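Local atomic coordinates of uncharacterized protein (Deinococcus radiodurans, PDB entry 3M33), a protein that is of unknown function but has a class I methyltransferase-like fold and may transfer methyl groups as members of that family do. Residues L40-S43 / R44-P48; V141-R144 / L145-E149. All blocks are in the same frame, centred on the assembly; numbering follows the deposited sequence.

Contact 1: residues L40-S43 / R44-P48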
ATOM      1  N   LEU A  40       1.186   1.932 -13.031  1.00 37.52           N
ATOM      2  CA  LEU A  40       0.581   2.257 -14.319  1.00 32.70           C
ATOM      3  C   LEU A  40      -0.909   2.584 -14.192  1.00 34.38           C
ATOM      4  O   LEU A  40      -1.383   3.550 -14.774  1.00 32.54           O
ATOM      5  CB  LEU A  40       0.713   1.091 -15.291  1.00 40.54           C
ATOM      6  CG  LEU A  40       2.035   0.897 -16.012  1.00 66.21           C
ATOM      7  CD1 LEU A  40       1.736   0.212 -17.340  1.00 74.13           C
ATOM      8  CD2 LEU A  40       2.750   2.238 -16.226  1.00 70.60           C
ATOM      9  N   TRP A  41      -1.651   1.762 -13.451  1.00 28.63           N
ATOM     10  CA  TRP A  41      -3.085   1.985 -13.308  1.00 30.79           C
ATOM     11  C   TRP A  41      -3.334   3.316 -12.597  1.00 39.93           C
ATOM     12  O   TRP A  41      -4.222   4.083 -12.974  1.00 37.21           O
ATOM     13  CB  TRP A  41      -3.714   0.867 -12.493  1.00 25.30           C
ATOM     14  CG  TRP A  41      -3.866  -0.434 -13.228  1.00 29.92           C
ATOM     15  CD1 TRP A  41      -3.390  -0.741 -14.463  1.00 35.71           C
ATOM     16  CD2 TRP A  41      -4.558  -1.602 -12.758  1.00 34.95           C
ATOM     17  NE1 TRP A  41      -3.740  -2.030 -14.795  1.00 34.40           N
ATOM     18  CE2 TRP A  41      -4.459  -2.577 -13.764  1.00 35.06           C
ATOM     19  CE3 TRP A  41      -5.249  -1.913 -11.578  1.00 35.92           C
ATOM     20  CZ2 TRP A  41      -5.033  -3.845 -13.635  1.00 33.19           C
ATOM     21  CZ3 TRP A  41      -5.812  -3.166 -11.449  1.00 40.31           C
ATOM     22  CH2 TRP A  41      -5.699  -4.120 -12.473  1.00 38.42           C
ATOM     23  N   LEU A  42      -2.545   3.587 -11.560  1.00 33.24           N
ATOM     24  CA  LEU A  42      -2.726   4.810 -10.794  1.00 34.06           C
ATOM     25  C   LEU A  42      -2.469   6.023 -11.689  1.00 30.72           C
ATOM     26  O   LEU A  42      -3.247   6.962 -11.735  1.00 37.10           O
ATOM     27  CB  LEU A  42      -1.784   4.819  -9.591  1.00 30.80           C
ATOM     28  CG  LEU A  42      -1.745   6.111  -8.769  1.00 35.96           C
ATOM     29  CD1 LEU A  42      -3.154   6.577  -8.401  1.00 36.67           C
ATOM     30  CD2 LEU A  42      -0.868   5.911  -7.516  1.00 37.83           C
ATOM     31  N   SER A  43      -1.368   5.975 -12.425  1.00 37.96           N
ATOM     32  CA  SER A  43      -1.020   7.062 -13.315  1.00 40.59           C
ATOM     33  C   SER A  43      -2.134   7.357 -14.332  1.00 41.64           C
ATOM     34  O   SER A  43      -2.448   8.523 -14.582  1.00 36.61           O
ATOM     35  CB  SER A  43       0.296   6.755 -14.025  1.00 37.27           C
ATOM     36  OG  SER A  43       0.571   7.782 -14.942  1.00 51.06           O
ATOM     37  N   ARG A  44      -2.743   6.312 -14.903  1.00 39.52           N
ATOM     38  CA  ARG A  44      -3.820   6.502 -15.883  1.00 36.94           C
ATOM     39  C   ARG A  44      -5.035   7.188 -15.267  1.00 41.69           C
ATOM     40  O   ARG A  44      -5.769   7.890 -15.952  1.00 43.37           O
ATOM     41  CB  ARG A  44      -4.266   5.161 -16.500  1.00 37.97           C
ATOM     42  CG  ARG A  44      -3.237   4.456 -17.375  1.00 36.99           C
ATOM     43  CD  ARG A  44      -3.804   3.119 -17.889  1.00 40.63           C
ATOM     44  NE  ARG A  44      -4.737   3.305 -19.005  1.00 37.98           N
ATOM     45  CZ  ARG A  44      -6.066   3.306 -18.904  1.00 45.98           C
ATOM     46  NH1 ARG A  44      -6.662   3.106 -17.731  1.00 44.36           N
ATOM     47  NH2 ARG A  44      -6.806   3.499 -19.989  1.00 41.76           N
ATOM     48  N   LEU A  45      -5.258   6.972 -13.974  1.00 43.24           N
ATOM     49  CA  LEU A  45      -6.432   7.523 -13.286  1.00 32.09           C
ATOM     50  C   LEU A  45      -6.310   8.987 -12.822  1.00 36.59           C
ATOM     51  O   LEU A  45      -7.287   9.570 -12.353  1.00 40.70           O
ATOM     52  CB  LEU A  45      -6.763   6.661 -12.073  1.00 34.95           C
ATOM     53  CG  LEU A  45      -7.351   5.280 -12.393  1.00 40.42           C
ATOM     54  CD1 LEU A  45      -7.014   4.316 -11.265  1.00 37.67           C
ATOM     55  CD2 LEU A  45      -8.861   5.371 -12.613  1.00 36.10           C
ATOM     56  N   LEU A  46      -5.126   9.578 -12.925  1.00 34.28           N
ATOM     57  CA  LEU A  46      -4.924  10.924 -12.374  1.00 34.62           C
ATOM     58  C   LEU A  46      -5.052  12.006 -13.447  1.00 35.48           C
ATOM     59  O   LEU A  46      -4.399  11.934 -14.481  1.00 34.54           O
ATOM     60  CB  LEU A  46      -3.547  11.028 -11.702  1.00 34.68           C
ATOM     61  CG  LEU A  46      -3.359  10.107 -10.486  1.00 35.42           C
ATOM     62  CD1 LEU A  46      -1.937  10.121  -9.997  1.00 32.80           C
ATOM     63  CD2 LEU A  46      -4.303  10.535  -9.389  1.00 28.60           C
ATOM     64  N   THR A  47      -5.885  13.009 -13.189  1.00 37.05           N
ATOM     65  CA  THR A  47      -5.982  14.169 -14.070  1.00 38.08           C
ATOM     66  C   THR A  47      -5.934  15.426 -13.213  1.00 34.16           C
ATOM     67  O   THR A  47      -6.132  15.342 -12.002  1.00 38.77           O
ATOM     68  CB  THR A  47      -7.308  14.174 -14.857  1.00 40.81           C
ATOM     69  OG1 THR A  47      -8.371  14.624 -14.003  1.00 36.85           O
ATOM     70  CG2 THR A  47      -7.613  12.783 -15.391  1.00 39.49           C
ATOM     71  N   PRO A  48      -5.691  16.597 -13.833  1.00 37.44           N
ATOM     72  CA  PRO A  48      -5.631  17.848 -13.061  1.00 40.45           C
ATOM     73  C   PRO A  48      -6.981  18.220 -12.449  1.00 42.87           C
ATOM     74  O   PRO A  48      -7.057  19.220 -11.753  1.00 46.08           O
ATOM     75  CB  PRO A  48      -5.223  18.900 -14.105  1.00 41.31           C
ATOM     76  CG  PRO A  48      -4.689  18.130 -15.267  1.00 47.91           C
ATOM     77  CD  PRO A  48      -5.424  16.823 -15.267  1.00 41.92           C
TER
HETATM   78  O   HOH W   1      -6.138   2.595 -14.758  1.00 40.43           O
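Arg44 and Leu45 hang by their backbone nitrogens from the carbonyls one turn earlier, in the last part of helix 36-45. The bond from Arg44 N to Leu40 O is 3.1 Å long and fairly straight, at 158°. Leu45 N divides itself: it reaches Trp41 O at 3.2 Å and makes a weaker, more bent bond to Leu42 O. Leu46 N follows with a weak bond to Ser43 O, a shorter i to i+3 span, where the backbone of Leu46 itself turns extended. A water adds a second grip on Trp41 O, to which it donates at 3.0 Å; it accepts from Arg44 NH1 at 3.1 Å, lying at the edge of the guanidinium and in its plane. The arginine chain bends at chi3 (78°), and NH1 reaches the water while the rest of the head leads away from the helix. In the class I methyltransferase fold that the strand order indicates, this helix precedes the first parallel strand, 51-55, and packs on the sheet: Trp41, Leu42 and Leu45 all touch Leu139 of strand 136-142. The apolar contacts are few. Leu42 CD1 meets Leu46 CD1 at 4.1 Å, the two side chains crossing obliquely, while Leu46 CG sits 3.4 Å from Leu42 O. Both leucines also touch Phe66 of helix 61-66. With an alanine here, CG and both methyls of Leu46 would go, and Leu42 CD1 and Phe66 would probably be left with a gap beside them. Leu45 CD1 lies 3.3 Å from Trp41 O, and the side chain also touches Leu214 of strand 204-216.

Contact 2: residues V141-R144 / L145-E149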
ATOM      1  N   VAL A 141      -3.522  -2.103  -3.831  1.00 35.71           N
ATOM      2  CA  VAL A 141      -2.657  -3.257  -4.032  1.00 34.26           C
ATOM      3  C   VAL A 141      -2.287  -3.848  -2.671  1.00 38.20           C
ATOM      4  O   VAL A 141      -1.902  -3.122  -1.752  1.00 35.21           O
ATOM      5  CB  VAL A 141      -1.395  -2.964  -4.894  1.00 36.21           C
ATOM      6  CG1 VAL A 141      -0.478  -1.964  -4.211  1.00 26.66           C
ATOM      7  CG2 VAL A 141      -0.627  -4.282  -5.156  1.00 30.96           C
ATOM      8  N   GLY A 142      -2.439  -5.163  -2.532  1.00 37.04           N
ATOM      9  CA  GLY A 142      -2.215  -5.815  -1.246  1.00 28.89           C
ATOM     10  C   GLY A 142      -0.930  -6.598  -1.304  1.00 36.49           C
ATOM     11  O   GLY A 142      -0.488  -6.943  -2.386  1.00 29.70           O
ATOM     12  N   PRO A 143      -0.335  -6.902  -0.143  1.00 34.68           N
ATOM     13  CA  PRO A 143       1.006  -7.489  -0.131  1.00 36.81           C
ATOM     14  C   PRO A 143       1.002  -9.017  -0.244  1.00 39.78           C
ATOM     15  O   PRO A 143       2.009  -9.645   0.073  1.00 40.12           O
ATOM     16  CB  PRO A 143       1.546  -7.058   1.232  1.00 36.37           C
ATOM     17  CG  PRO A 143       0.317  -7.030   2.110  1.00 37.15           C
ATOM     18  CD  PRO A 143      -0.860  -6.687   1.214  1.00 32.69           C
ATOM     19  N   ARG A 144      -0.100  -9.600  -0.706  1.00 31.52           N
ATOM     20  CA  ARG A 144      -0.193 -11.056  -0.858  1.00 36.71           C
ATOM     21  C   ARG A 144      -0.963 -11.334  -2.119  1.00 37.68           C
ATOM     22  O   ARG A 144      -1.614 -10.429  -2.650  1.00 35.88           O
ATOM     23  CB  ARG A 144      -0.967 -11.686   0.308  1.00 43.53           C
ATOM     24  CG  ARG A 144      -0.193 -11.831   1.589  1.00 55.98           C
ATOM     25  CD  ARG A 144      -1.145 -12.070   2.766  1.00 70.71           C
ATOM     26  NE  ARG A 144      -0.996 -11.015   3.768  1.00 86.37           N
ATOM     27  CZ  ARG A 144      -1.931 -10.117   4.072  1.00 90.44           C
ATOM     28  NH1 ARG A 144      -3.112 -10.149   3.467  1.00 89.09           N
ATOM     29  NH2 ARG A 144      -1.684  -9.192   4.992  1.00 90.32           N
ATOM     30  N   LEU A 145      -0.931 -12.587  -2.570  1.00 32.91           N
ATOM     31  CA  LEU A 145      -1.552 -12.970  -3.837  1.00 34.93           C
ATOM     32  C   LEU A 145      -3.040 -12.695  -3.854  1.00 39.15           C
ATOM     33  O   LEU A 145      -3.594 -12.333  -4.895  1.00 36.43           O
ATOM     34  CB  LEU A 145      -1.327 -14.456  -4.142  1.00 35.14           C
ATOM     35  CG  LEU A 145      -1.783 -14.849  -5.550  1.00 39.35           C
ATOM     36  CD1 LEU A 145      -0.891 -14.153  -6.610  1.00 36.10           C
ATOM     37  CD2 LEU A 145      -1.773 -16.389  -5.714  1.00 41.33           C
ATOM     38  N   ASN A 146      -3.691 -12.869  -2.704  1.00 39.67           N
ATOM     39  CA  ASN A 146      -5.134 -12.634  -2.600  1.00 35.79           C
ATOM     40  C   ASN A 146      -5.460 -12.093  -1.215  1.00 37.74           C
ATOM     41  O   ASN A 146      -5.044 -12.667  -0.205  1.00 43.47           O
ATOM     42  CB  ASN A 146      -5.919 -13.930  -2.897  1.00 42.77           C
ATOM     43  CG  ASN A 146      -7.432 -13.719  -2.923  1.00 53.18           C
ATOM     44  OD1 ASN A 146      -7.942 -12.847  -3.627  1.00 60.89           O
ATOM     45  ND2 ASN A 146      -8.157 -14.527  -2.147  1.00 51.27           N
ATOM     46  N   VAL A 147      -6.169 -10.968  -1.172  1.00 33.63           N
ATOM     47  CA  VAL A 147      -6.598 -10.353   0.079  1.00 35.00           C
ATOM     48  C   VAL A 147      -8.133 -10.380   0.098  1.00 40.57           C
ATOM     49  O   VAL A 147      -8.784  -9.449  -0.357  1.00 39.99           O
ATOM     50  CB  VAL A 147      -6.059  -8.904   0.223  1.00 45.50           C
ATOM     51  CG1 VAL A 147      -6.477  -8.306   1.557  1.00 40.12           C
ATOM     52  CG2 VAL A 147      -4.534  -8.883   0.106  1.00 33.84           C
ATOM     53  N   PRO A 148      -8.713 -11.477   0.609  1.00 43.15           N
ATOM     54  CA  PRO A 148     -10.152 -11.754   0.507  1.00 43.27           C
ATOM     55  C   PRO A 148     -11.055 -10.613   0.978  1.00 41.88           C
ATOM     56  O   PRO A 148     -12.109 -10.406   0.377  1.00 44.74           O
ATOM     57  CB  PRO A 148     -10.353 -12.970   1.423  1.00 45.71           C
ATOM     58  CG  PRO A 148      -9.040 -13.607   1.535  1.00 52.28           C
ATOM     59  CD  PRO A 148      -7.982 -12.543   1.312  1.00 46.32           C
ATOM     60  N   GLU A 149     -10.662  -9.905   2.034  1.00 40.04           N
ATOM     61  CA  GLU A 149     -11.501  -8.854   2.610  1.00 46.71           C
ATOM     62  C   GLU A 149     -11.826  -7.731   1.643  1.00 45.31           C
ATOM     63  O   GLU A 149     -12.841  -7.053   1.802  1.00 45.48           O
ATOM     64  CB  GLU A 149     -10.855  -8.232   3.843  1.00 50.94           C
ATOM     65  CG  GLU A 149     -10.127  -9.208   4.701  1.00 67.20           C
ATOM     66  CD  GLU A 149      -8.662  -9.231   4.368  1.00 68.80           C
ATOM     67  OE1 GLU A 149      -7.994  -8.197   4.630  1.00 71.63           O
ATOM     68  OE2 GLU A 149      -8.193 -10.269   3.841  1.00 59.20           O
TER
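Gly142 and Val147 face each other with CA atoms 6.4 Å apart, because the chain leaves strand 136-142, turns at Leu145, whose backbone angles are helical between the extended Arg144 and Asn146, and comes back alongside, with no hydrogen bond joining its two halves. Within the turn the side chain of Val147 makes the main contact back to the strand end. Its CG1 stands anti to the backbone N (chi1 -178°), which leaves CG2 beside that nitrogen and aimed at the strand end, 4.1 Å from Gly142 CA. A beta carbon on the glycine would fall only 2.6 Å from Val147 CG2, so the bare residue is what lets the methyl settle there. Pro143 CD flanks the same methyl at 4.4 Å. Arg144 comes from another direction: its side chain crosses Val147 at about a right angle and brings NH1 to 3.9 Å from Val147 CG2. Pro143 CG lies 4.1 Å above one face of the Arg144 guanidinium, displaced toward its rim. Arg144 NH1 and Glu149 OE2 remain 5.1 Å apart, too far for a salt bridge, though the opposite charges probably attract weakly. Two histidines, His211 of the adjacent strand 204-216 and His166 of strand 160-173 beyond it, hydrogen-bond to Val147 N and Leu145 O. A sulfate ion beside Pro143 and a glycerol hydrogen-bonded to Pro143 O, both probably from the crystallisation liquor, may mark a pocket. Such a strand-to-helix loop, at the C-terminal edge of the parallel strands, belongs to the side of the sheet where class I methyltransferases commonly bind cofactor and substrate.

Both contacts involve strand 136-142, one through a helix packed against it, the other through the loop that leaves it. Contact 1 is a surface feature, about 16 Å from the centre of the chain; contact 2 is partly buried, its centre about 10 Å from that of the chain, and continues from the strand's own end. Their centres lie about 21 Å apart and their nearest atoms about 8 Å, without touching. The chemistry follows the setting. In 40-48, helical bonds that weaken toward the helix end and a water do the work, with Leu42 and Leu45 touching the sheet. In 141-149, backbone bonds across the turn are absent; a valine methyl packs on a glycine, and histidines of strands 160-173 and 204-216 hold the returning chain from outside.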